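Local coordinates for protein Plm1 (Streptomyces sp. HK803, PDB 4HXY) that probably reduces the beta-keto group of a polyketide intermediate with NADPH, as the ketoreductase of the first phoslactomycin synthase module, at residues 299-302 and 303-307; 257-260 and 261-265; 184-187 and 188-192; 68-71 and 72-76. One frame throughout, in Å; residues are numbered along the deposited sequence. Where two conformers were deposited one is given.

Interaction 1 (299-302 and 303-307). With NDP (NADPH dihydro-nicotinamide-adenine-dinucleotide phosphate), chain C.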
loop_
_atom_site.group_PDB
_atom_site.type_symbol
_atom_site.label_atom_id
_atom_site.label_comp_id
_atom_site.label_asym_id
_atom_site.label_seq_id
_atom_site.Cartn_x
_atom_site.Cartn_y
_atom_site.Cartn_z
ATOM N N ALA A 299 -9.856 4.741 7.525
ATOM C CA ALA A 299 -10.858 4.374 6.498
ATOM C C ALA A 299 -10.298 3.348 5.519
ATOM O O ALA A 299 -10.955 2.366 5.160
ATOM C CB ALA A 299 -11.381 5.591 5.754
ATOM N N LYS A 300 -9.075 3.577 5.070
ATOM C CA LYS A 300 -8.485 2.728 4.043
ATOM C C LYS A 300 -8.221 1.326 4.593
ATOM O O LYS A 300 -8.746 0.340 4.074
ATOM C CB LYS A 300 -7.219 3.400 3.489
ATOM C CG LYS A 300 -6.633 2.702 2.299
ATOM C CD LYS A 300 -5.540 3.563 1.620
ATOM C CE LYS A 300 -6.108 4.636 0.656
ATOM N NZ LYS A 300 -6.663 4.066 -0.594
ATOM N N VAL A 301 -7.470 1.235 5.691
ATOM C CA VAL A 301 -7.021 -0.060 6.229
ATOM C C VAL A 301 -8.068 -0.741 7.114
ATOM O O VAL A 301 -8.416 -1.912 6.907
ATOM C CB VAL A 301 -5.711 0.052 6.981
ATOM C CG1 VAL A 301 -5.255 -1.324 7.459
ATOM C CG2 VAL A 301 -4.630 0.668 6.084
ATOM N N GLU A 302 -8.535 -0.041 8.138
ATOM C CA GLU A 302 -9.509 -0.638 9.041
ATOM C C GLU A 302 -10.839 -0.904 8.303
ATOM O O GLU A 302 -11.476 -1.933 8.551
ATOM C CB GLU A 302 -9.683 0.217 10.306
ATOM C CG GLU A 302 -8.356 0.447 11.087
ATOM C CD GLU A 302 -7.565 -0.837 11.402
ATOM O OE1 GLU A 302 -8.182 -1.851 11.820
ATOM O OE2 GLU A 302 -6.317 -0.839 11.219
ATOM N N GLY A 303 -11.244 -0.005 7.405
ATOM C CA GLY A 303 -12.376 -0.253 6.502
ATOM C C GLY A 303 -12.224 -1.522 5.679
ATOM O O GLY A 303 -13.120 -2.353 5.611
ATOM N N ALA A 304 -11.079 -1.686 5.030
ATOM C CA ALA A 304 -10.857 -2.867 4.215
ATOM C C ALA A 304 -10.865 -4.158 5.022
ATOM O O ALA A 304 -11.418 -5.173 4.561
ATOM C CB ALA A 304 -9.559 -2.732 3.438
ATOM N N LEU A 305 -10.248 -4.123 6.208
ATOM C CA LEU A 305 -10.177 -5.282 7.077
ATOM C C LEU A 305 -11.574 -5.649 7.562
ATOM O O LEU A 305 -11.907 -6.828 7.662
ATOM C CB LEU A 305 -9.280 -5.020 8.279
ATOM C CG LEU A 305 -7.787 -5.036 7.935
ATOM C CD1 LEU A 305 -6.960 -4.416 9.075
ATOM C CD2 LEU A 305 -7.241 -6.411 7.556
ATOM N N LEU A 306 -12.373 -4.634 7.867
ATOM C CA LEU A 306 -13.750 -4.886 8.335
ATOM C C LEU A 306 -14.576 -5.483 7.198
ATOM O O LEU A 306 -15.292 -6.477 7.397
ATOM C CB LEU A 306 -14.384 -3.599 8.842
ATOM C CG LEU A 306 -15.790 -3.694 9.447
ATOM C CD1 LEU A 306 -15.847 -4.685 10.604
ATOM C CD2 LEU A 306 -16.239 -2.310 9.887
ATOM N N LEU A 307 -14.425 -4.936 5.991
ATOM C CA LEU A 307 -15.139 -5.467 4.827
ATOM C C LEU A 307 -14.761 -6.915 4.551
ATOM O O LEU A 307 -15.609 -7.734 4.230
ATOM C CB LEU A 307 -14.877 -4.637 3.581
ATOM C CG LEU A 307 -15.531 -3.257 3.542
ATOM C CD1 LEU A 307 -14.783 -2.334 2.569
ATOM C CD2 LEU A 307 -17.012 -3.361 3.181
HETATM P PA NDP C . -12.271 11.540 -2.614
HETATM O O1A NDP C . -13.052 12.277 -3.649
HETATM O O2A NDP C . -11.821 12.285 -1.394
HETATM O O5B NDP C . -13.106 10.263 -2.142
HETATM C C5B NDP C . -12.820 9.642 -0.906
HETATM C C4B NDP C . -14.108 9.129 -0.332
HETATM O O4B NDP C . -13.867 8.449 0.883
HETATM C C3B NDP C . -15.087 10.228 0.006
HETATM O O3B NDP C . -16.362 9.862 -0.559
HETATM C C2B NDP C . -15.159 10.249 1.516
HETATM O O2B NDP C . -16.466 10.694 1.815
HETATM C C1B NDP C . -14.874 8.780 1.815
HETATM N N9A NDP C . -14.457 8.463 3.175
HETATM C C8A NDP C . -13.369 8.944 3.871
HETATM N N7A NDP C . -13.368 8.404 5.108
HETATM C C5A NDP C . -14.440 7.552 5.206
HETATM C C6A NDP C . -14.923 6.731 6.211
HETATM N N6A NDP C . -14.363 6.604 7.410
HETATM N N1A NDP C . -16.073 6.004 5.962
HETATM C C2A NDP C . -16.705 6.063 4.725
HETATM N N3A NDP C . -16.240 6.876 3.723
HETATM C C4A NDP C . -15.115 7.596 3.979
HETATM O O3 NDP C . -10.945 10.883 -3.252
HETATM P PN NDP C . -10.786 10.141 -4.643
HETATM O O1N NDP C . -9.722 10.860 -5.381
HETATM O O2N NDP C . -12.063 9.862 -5.329
HETATM O O5D NDP C . -10.054 8.780 -4.236
HETATM C C5D NDP C . -10.771 7.658 -3.794
HETATM C C4D NDP C . -9.783 6.531 -3.538
HETATM O O4D NDP C . -8.906 6.378 -4.640
HETATM C C3D NDP C . -8.910 6.803 -2.336
HETATM O O3D NDP C . -8.863 5.664 -1.532
HETATM C C2D NDP C . -7.535 7.084 -2.907
HETATM O O2D NDP C . -6.484 6.730 -2.032
HETATM C C1D NDP C . -7.565 6.300 -4.203
HETATM N N1N NDP C . -6.693 6.892 -5.225
HETATM C C2N NDP C . -7.025 8.071 -5.831
HETATM C C3N NDP C . -6.148 8.740 -6.686
HETATM C C7N NDP C . -6.540 9.974 -7.399
HETATM O O7N NDP C . -5.667 10.405 -8.373
HETATM N N7N NDP C . -7.621 10.695 -7.140
HETATM C C4N NDP C . -4.951 7.982 -7.195
HETATM C C5N NDP C . -4.685 6.700 -6.479
HETATM C C6N NDP C . -5.566 6.198 -5.550
HETATM P P2B NDP C . -16.914 11.195 3.266
HETATM O O1X NDP C . -18.314 11.727 3.061
HETATM O O2X NDP C . -15.965 12.284 3.783
HETATM O O3X NDP C . -16.869 10.079 4.227
#
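Leu305 N binds Val301 O at 3.0 Å with an N-H...O angle of 160°, and Leu306 N repeats the i to i+4 pattern on Glu302 O; two residues earlier the helix is looser, since a wider pi-type turn runs through 299-302 and the bond from Gly303 N to Ala299 O is weak, bent to 120°. Gly303 CA makes a CA-H...O contact with Ala299 O at 3.3 Å, and a beta carbon here would run into that carbonyl. Among the side chains, Val301 and Leu305 lie alongside each other: CG1 of Val301, anti to its own nitrogen (chi1 -177°), meets CD1 of Leu305 at 3.9 Å. Glu302 runs beside the same leucine, while its carboxylate forms a salt bridge with Arg106. Lys300 leaves the helix toward the cofactor and, after bends at chi3 and chi4, its NZ grips both hydroxyls of the nicotinamide ribose, 2.9 Å from O3D and 3.0 Å from O2D of NADPH; Asn339 OD1 accepts a further bond from it. A methionine at Lys300 would probably leave O2D and O3D without this shared donor and the ribose freer to shift. Ala299 CB stands 3.5 Å from N7A of the adenine, so consecutive residues touch both halves of the dinucleotide. Helix 290-310 packs through Ala304 and Leu305 on helix 333-351, through Leu306 on helix 253-265, and through Leu307 on strands 189-193 and 270-275 of the Rossmann fold.

Interaction 2 (257-260 and 261-265)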
loop_
_atom_site.group_PDB
_atom_site.type_symbol
_atom_site.label_atom_id
_atom_site.label_comp_id
_atom_site.label_asym_id
_atom_site.label_seq_id
_atom_site.Cartn_x
_atom_site.Cartn_y
_atom_site.Cartn_z
ATOM N N SER A 257 -22.094 -3.923 9.860
ATOM C CA SER A 257 -22.717 -5.241 10.007
ATOM C C SER A 257 -24.242 -5.147 9.879
ATOM O O SER A 257 -24.867 -6.032 9.298
ATOM C CB SER A 257 -22.319 -5.889 11.332
ATOM O OG SER A 257 -22.744 -5.100 12.432
ATOM N N GLY A 258 -24.826 -4.076 10.413
ATOM C CA GLY A 258 -26.247 -3.766 10.221
ATOM C C GLY A 258 -26.680 -3.659 8.771
ATOM O O GLY A 258 -27.709 -4.225 8.382
ATOM N N LEU A 259 -25.896 -2.929 7.979
ATOM C CA LEU A 259 -26.180 -2.710 6.567
ATOM C C LEU A 259 -26.108 -4.030 5.822
ATOM O O LEU A 259 -27.015 -4.393 5.058
ATOM C CB LEU A 259 -25.172 -1.724 5.971
ATOM C CG LEU A 259 -25.294 -1.489 4.468
ATOM C CD1 LEU A 259 -26.678 -0.941 4.122
ATOM C CD2 LEU A 259 -24.197 -0.558 3.963
ATOM N N ILE A 260 -24.998 -4.731 6.026
ATOM C CA ILE A 260 -24.754 -5.989 5.341
ATOM C C ILE A 260 -25.836 -7.029 5.692
ATOM O O ILE A 260 -26.361 -7.721 4.813
ATOM C CB ILE A 260 -23.327 -6.494 5.642
ATOM C CG1 ILE A 260 -22.315 -5.581 4.930
ATOM C CG2 ILE A 260 -23.181 -7.951 5.214
ATOM C CD1 ILE A 260 -20.861 -5.651 5.445
ATOM N N ASP A 261 -26.160 -7.128 6.973
ATOM C CA ASP A 261 -27.210 -8.048 7.432
ATOM C C ASP A 261 -28.578 -7.719 6.826
ATOM O O ASP A 261 -29.322 -8.627 6.441
ATOM C CB ASP A 261 -27.312 -7.998 8.963
ATOM C CG ASP A 261 -26.148 -8.685 9.662
ATOM O OD1 ASP A 261 -25.270 -9.294 8.995
ATOM O OD2 ASP A 261 -26.103 -8.608 10.911
ATOM N N ALA A 262 -28.910 -6.434 6.760
ATOM C CA ALA A 262 -30.196 -5.976 6.225
ATOM C C ALA A 262 -30.321 -6.300 4.742
ATOM O O ALA A 262 -31.393 -6.650 4.272
ATOM C CB ALA A 262 -30.377 -4.476 6.449
ATOM N N LEU A 263 -29.217 -6.178 4.005
ATOM C CA LEU A 263 -29.237 -6.489 2.581
ATOM C C LEU A 263 -29.425 -7.991 2.353
ATOM O O LEU A 263 -30.196 -8.393 1.482
ATOM C CB LEU A 263 -27.958 -5.966 1.897
ATOM C CG LEU A 263 -27.872 -4.434 1.744
ATOM C CD1 LEU A 263 -26.407 -3.977 1.537
ATOM C CD2 LEU A 263 -28.766 -3.896 0.628
ATOM N N ALA A 264 -28.749 -8.814 3.145
ATOM C CA ALA A 264 -28.868 -10.268 3.035
ATOM C C ALA A 264 -30.298 -10.705 3.377
ATOM O O ALA A 264 -30.850 -11.598 2.727
ATOM C CB ALA A 264 -27.841 -10.982 3.923
ATOM N N ALA A 265 -30.901 -10.034 4.352
ATOM C CA ALA A 265 -32.271 -10.353 4.801
ATOM C C ALA A 265 -33.330 -10.036 3.729
ATOM O O ALA A 265 -34.362 -10.713 3.640
ATOM C CB ALA A 265 -32.579 -9.610 6.104
#
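Leu259 and Leu263, one turn apart in the second half of helix 253-265, make the apolar part of this contact. Their side chains run alongside each other and point the same way, with CD1 of Leu259 4.0 Å from CD1 of Leu263. The two reach this position by different first torsions: CG of Leu259 is anti to the backbone nitrogen (chi1 176°), whereas CG of Leu263 is anti to the carbonyl carbon (chi1 -72°), which lays Leu263 CG 3.4 Å from Leu259 O. The methyl of Ala262 likewise leans on a carbonyl of the preceding turn, its CB 3.3 Å from Gly258 O.

The hydrogen bonds are those of a regular alpha helix. Four successive amides, from Asp261 to Ala264, each bind the carbonyl four residues back; Asp261 N to Ser257 O is 2.9 Å, with an N-H...O angle of 160°, and Ala264 N to Ile260 O is 3.1 Å. In the conformer described, Ser257 OG lies within hydrogen-bonding reach of the carbonyls of Arg253 and Ala254, which must share its one proton.

One electrostatic feature stands apart. The carboxylate of Asp261 folds back over its own turn, both oxygens 3.3 Å from Ser257 O; since all three atoms are acceptors, this proximity is probably mildly unfavourable and adds no bond.

Asp261, Ala262 and Ala264 lie on the exposed side of the helix. On the inner side, Leu259 rests on Leu219 and Leu263 on Arg215 and Leu217, which seats the helix against strand 215-220 of the Rossmann fold.

Interaction 3 (184-187 and 188-192); sequences WTPK and GTVLI
The loop leading into strand 189-193 turns onto the strand at Gly188, and Pro186 and Val190 meet across that turn, at the entry to the nucleotide-binding Rossmann fold. CB of the proline lies 3.9 Å from CG2 of Val190. Val190 offers this methyl because CG2 is anti to its carbonyl carbon, while CG1 takes the place anti to the nitrogen (chi1 -179°). Between them, Gly188 has a positive phi of 71°, and a beta carbon on it would collide with Lys187 O; the residue thus turns the chain without a side chain to accommodate. In the fold, strand 189-193 runs parallel to both 215-220 and 270-275, and Gly188 and Val190 bond through their backbones to Arg215 while Thr189 bonds to Arg271, placing the strand between these two neighbours. It leads toward a glycine-rich turn at Gly195, Gly197 and Gly200, consistent with the Rossmann-type nucleotide-binding motif.

The loop is braced within itself. Pro186 CD sits 3.6 Å above the plane of the Trp184 indole, over its centre, so the pyrrolidine lies on one ring face. The indole also touches Met395, Ile399 and Met400 of helix 388-400, and its NE1 makes a weak hydrogen bond to Asp316. Lys187 curls back along the loop with a bend at chi4, and its NZ donates to Thr185 O at 2.8 Å, in the carbonyl plane with a C=O...N angle of 156°; a second, weak bond from Lys187 NZ reaches Thr185 OG1 at 3.2 Å.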
loop_
_atom_site.group_PDB
_atom_site.type_symbol
_atom_site.label_atom_id
_atom_site.label_comp_id
_atom_site.label_asym_id
_atom_site.label_seq_id
_atom_site.Cartn_x
_atom_site.Cartn_y
_atom_site.Cartn_z
ATOM N N TRP A 184 -16.495 -6.363 -17.538
ATOM C CA TRP A 184 -16.870 -6.510 -16.137
ATOM C C TRP A 184 -18.380 -6.316 -15.992
ATOM O O TRP A 184 -18.895 -5.266 -16.354
ATOM C CB TRP A 184 -16.114 -5.488 -15.269
ATOM C CG TRP A 184 -16.332 -5.678 -13.802
ATOM C CD1 TRP A 184 -16.394 -6.863 -13.117
ATOM C CD2 TRP A 184 -16.522 -4.647 -12.841
ATOM N NE1 TRP A 184 -16.603 -6.615 -11.768
ATOM C CE2 TRP A 184 -16.672 -5.263 -11.585
ATOM C CE3 TRP A 184 -16.565 -3.253 -12.922
ATOM C CZ2 TRP A 184 -16.881 -4.526 -10.415
ATOM C CZ3 TRP A 184 -16.783 -2.524 -11.750
ATOM C CH2 TRP A 184 -16.935 -3.168 -10.533
ATOM N N THR A 185 -19.064 -7.330 -15.467
ATOM C CA THR A 185 -20.536 -7.317 -15.358
ATOM C C THR A 185 -20.946 -7.719 -13.949
ATOM O O THR A 185 -21.509 -8.790 -13.729
ATOM C CB THR A 185 -21.190 -8.235 -16.403
ATOM O OG1 THR A 185 -20.695 -9.570 -16.257
ATOM C CG2 THR A 185 -20.944 -7.734 -17.822
ATOM N N PRO A 186 -20.667 -6.843 -12.966
ATOM C CA PRO A 186 -21.013 -7.167 -11.592
ATOM C C PRO A 186 -22.514 -7.313 -11.392
ATOM O O PRO A 186 -23.296 -6.549 -11.973
ATOM C CB PRO A 186 -20.518 -5.947 -10.811
ATOM C CG PRO A 186 -20.477 -4.858 -11.781
ATOM C CD PRO A 186 -20.120 -5.480 -13.084
ATOM N N LYS A 187 -22.888 -8.269 -10.565
ATOM C CA LYS A 187 -24.296 -8.657 -10.371
ATOM C C LYS A 187 -24.758 -8.416 -8.948
ATOM O O LYS A 187 -23.942 -8.290 -8.011
ATOM C CB LYS A 187 -24.456 -10.142 -10.728
ATOM C CG LYS A 187 -24.183 -10.401 -12.212
ATOM C CD LYS A 187 -24.004 -11.854 -12.524
ATOM C CE LYS A 187 -23.446 -12.020 -13.919
ATOM N NZ LYS A 187 -22.041 -11.535 -14.072
ATOM N N GLY A 188 -26.078 -8.361 -8.769
ATOM C CA GLY A 188 -26.639 -8.233 -7.435
ATOM C C GLY A 188 -26.387 -6.858 -6.863
ATOM O O GLY A 188 -26.526 -5.857 -7.573
ATOM N N THR A 189 -26.005 -6.829 -5.582
ATOM C CA THR A 189 -25.728 -5.582 -4.871
ATOM C C THR A 189 -24.236 -5.248 -4.925
ATOM O O THR A 189 -23.393 -6.064 -4.512
ATOM C CB THR A 189 -26.191 -5.689 -3.426
ATOM O OG1 THR A 189 -27.621 -5.887 -3.431
ATOM C CG2 THR A 189 -25.865 -4.444 -2.637
ATOM N N VAL A 190 -23.941 -4.055 -5.443
ATOM C CA VAL A 190 -22.580 -3.542 -5.574
ATOM C C VAL A 190 -22.426 -2.443 -4.533
ATOM O O VAL A 190 -23.195 -1.475 -4.537
ATOM C CB VAL A 190 -22.343 -2.984 -6.982
ATOM C CG1 VAL A 190 -20.922 -2.456 -7.141
ATOM C CG2 VAL A 190 -22.584 -4.073 -8.018
ATOM N N LEU A 191 -21.464 -2.618 -3.626
ATOM C CA LEU A 191 -21.185 -1.657 -2.561
ATOM C C LEU A 191 -19.903 -0.900 -2.906
ATOM O O LEU A 191 -18.852 -1.501 -3.043
ATOM C CB LEU A 191 -21.050 -2.378 -1.221
ATOM C CG LEU A 191 -20.636 -1.540 -0.011
ATOM C CD1 LEU A 191 -21.736 -0.515 0.281
ATOM C CD2 LEU A 191 -20.359 -2.452 1.189
ATOM N N ILE A 192 -20.002 0.415 -3.026
ATOM C CA ILE A 192 -18.863 1.238 -3.375
ATOM C C ILE A 192 -18.570 2.165 -2.195
ATOM O O ILE A 192 -19.312 3.112 -1.937
ATOM C CB ILE A 192 -19.097 2.030 -4.676
ATOM C CG1 ILE A 192 -19.474 1.095 -5.838
ATOM C CG2 ILE A 192 -17.854 2.867 -5.010
ATOM C CD1 ILE A 192 -19.921 1.809 -7.125
#

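Interaction 4 (68-71 and 72-76); sequences EDLL and AALHE
The imidazole of His75 has Leu71 O over one face, 3.4 Å above its plane and offset toward the rim, and the Leu71 side chain lies against the same face, near its NE2 and CE1 margin, with CG 3.5 Å from His75 NE2 and CD1 3.8 Å from His75 CE1. The pair lies on helix 67-77, the helix of a beta-alpha-beta unit between strands 59-63 and 85-90. The ring stands over the turn because its CG is anti to the carbonyl carbon (chi1 -68°), and NE2 is tied outside the helix to Thr288 O. A leucine in place of His75 would probably leave Thr288 O without this partner and take away the polar tie between helix and loop. Asp69 OD2 bonds the amide of Gly65 ahead of the helix. On the inner side, Leu70 and Leu74 cross at an angle and both pack on Leu113 of helix 105-120 and on Trp125 of strand 125-131. Regular i to i+4 bonds underlie the packing, His75 N to Leu71 O being 3.0 Å at 155°. Leu74 CD1 touches Leu70 CG at 4.0 Å.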
loop_
_atom_site.group_PDB
_atom_site.type_symbol
_atom_site.label_atom_id
_atom_site.label_comp_id
_atom_site.label_asym_id
_atom_site.label_seq_id
_atom_site.Cartn_x
_atom_site.Cartn_y
_atom_site.Cartn_z
ATOM N N GLU A 68 3.194 2.075 12.875
ATOM C CA GLU A 68 3.356 2.839 14.116
ATOM C C GLU A 68 4.660 2.529 14.862
ATOM O O GLU A 68 5.233 3.421 15.491
ATOM C CB GLU A 68 2.134 2.660 15.031
ATOM C CG GLU A 68 1.901 1.243 15.455
ATOM C CD GLU A 68 0.549 0.992 16.074
ATOM O OE1 GLU A 68 0.215 1.700 17.055
ATOM O OE2 GLU A 68 -0.158 0.074 15.571
ATOM N N ASP A 69 5.130 1.285 14.778
ATOM C CA ASP A 69 6.356 0.886 15.463
ATOM C C ASP A 69 7.555 1.570 14.827
ATOM O O ASP A 69 8.474 2.043 15.522
ATOM C CB ASP A 69 6.551 -0.630 15.407
ATOM C CG ASP A 69 5.427 -1.408 16.071
ATOM O OD1 ASP A 69 4.879 -0.943 17.103
ATOM O OD2 ASP A 69 5.109 -2.511 15.557
ATOM N N LEU A 70 7.570 1.620 13.497
ATOM C CA LEU A 70 8.660 2.291 12.795
ATOM C C LEU A 70 8.566 3.804 13.010
ATOM O O LEU A 70 9.578 4.484 13.168
ATOM C CB LEU A 70 8.636 1.936 11.295
ATOM C CG LEU A 70 9.687 2.640 10.418
ATOM C CD1 LEU A 70 11.099 2.410 10.932
ATOM C CD2 LEU A 70 9.559 2.140 8.971
ATOM N N LEU A 71 7.351 4.342 13.015
ATOM C CA LEU A 71 7.142 5.767 13.273
ATOM C C LEU A 71 7.742 6.134 14.633
ATOM O O LEU A 71 8.469 7.115 14.749
ATOM C CB LEU A 71 5.653 6.129 13.266
ATOM C CG LEU A 71 5.347 7.629 13.436
ATOM C CD1 LEU A 71 5.722 8.423 12.194
ATOM C CD2 LEU A 71 3.878 7.895 13.758
ATOM N N ALA A 72 7.442 5.331 15.645
ATOM C CA ALA A 72 7.975 5.574 16.979
ATOM C C ALA A 72 9.508 5.551 17.024
ATOM O O ALA A 72 10.112 6.394 17.682
ATOM C CB ALA A 72 7.416 4.581 17.987
ATOM N N ALA A 73 10.120 4.596 16.332
ATOM C CA ALA A 73 11.578 4.505 16.277
ATOM C C ALA A 73 12.180 5.723 15.608
ATOM O O ALA A 73 13.200 6.250 16.053
ATOM C CB ALA A 73 12.003 3.229 15.547
ATOM N N LEU A 74 11.566 6.200 14.528
ATOM C CA LEU A 74 12.098 7.355 13.828
ATOM C C LEU A 74 11.986 8.599 14.705
ATOM O O LEU A 74 12.847 9.459 14.649
ATOM C CB LEU A 74 11.372 7.560 12.473
ATOM C CG LEU A 74 11.729 6.484 11.449
ATOM C CD1 LEU A 74 10.771 6.499 10.247
ATOM C CD2 LEU A 74 13.223 6.607 10.987
ATOM N N HIS A 75 10.935 8.695 15.515
ATOM C CA HIS A 75 10.829 9.806 16.460
ATOM C C HIS A 75 11.908 9.731 17.542
ATOM O O HIS A 75 12.364 10.773 18.036
ATOM C CB HIS A 75 9.447 9.852 17.117
ATOM C CG HIS A 75 8.346 10.220 16.178
ATOM N ND1 HIS A 75 8.554 10.928 15.013
ATOM C CD2 HIS A 75 7.019 9.959 16.227
ATOM C CE1 HIS A 75 7.400 11.083 14.385
ATOM N NE2 HIS A 75 6.454 10.515 15.105
ATOM N N GLU A 76 12.293 8.523 17.931
ATOM C CA GLU A 76 13.341 8.360 18.939
ATOM C C GLU A 76 14.684 8.865 18.468
ATOM O O GLU A 76 15.443 9.404 19.249
ATOM C CB GLU A 76 13.536 6.910 19.347
ATOM C CG GLU A 76 12.468 6.348 20.200
ATOM C CD GLU A 76 12.445 6.876 21.623
ATOM O OE1 GLU A 76 13.433 7.433 22.118
ATOM O OE2 GLU A 76 11.397 6.725 22.242
#

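How the interactions relate
Along the chain the order is interaction 4, 3, 2, 1. Interactions 1, 2 and 3 cluster in the NADPH-binding Rossmann fold, their centres 16 to 19 Å apart. Strand 189-193 of interaction 3 joins the other two: Leu191 CD2 packs on Leu307 CD2 of interaction 1 at 4.0 Å, and Thr189 CG2 lies 4.2 Å from Leu263 CD1 of interaction 2. Interactions 1 and 2 do not touch, their nearest atoms being about 5 Å apart. Of the four, interaction 1 contacts the cofactor directly. Interaction 4 lies elsewhere, on a helix between parallel strands 59-63 and 85-90, its centre about 41 Å from that of interaction 3, and takes no part in the cofactor site.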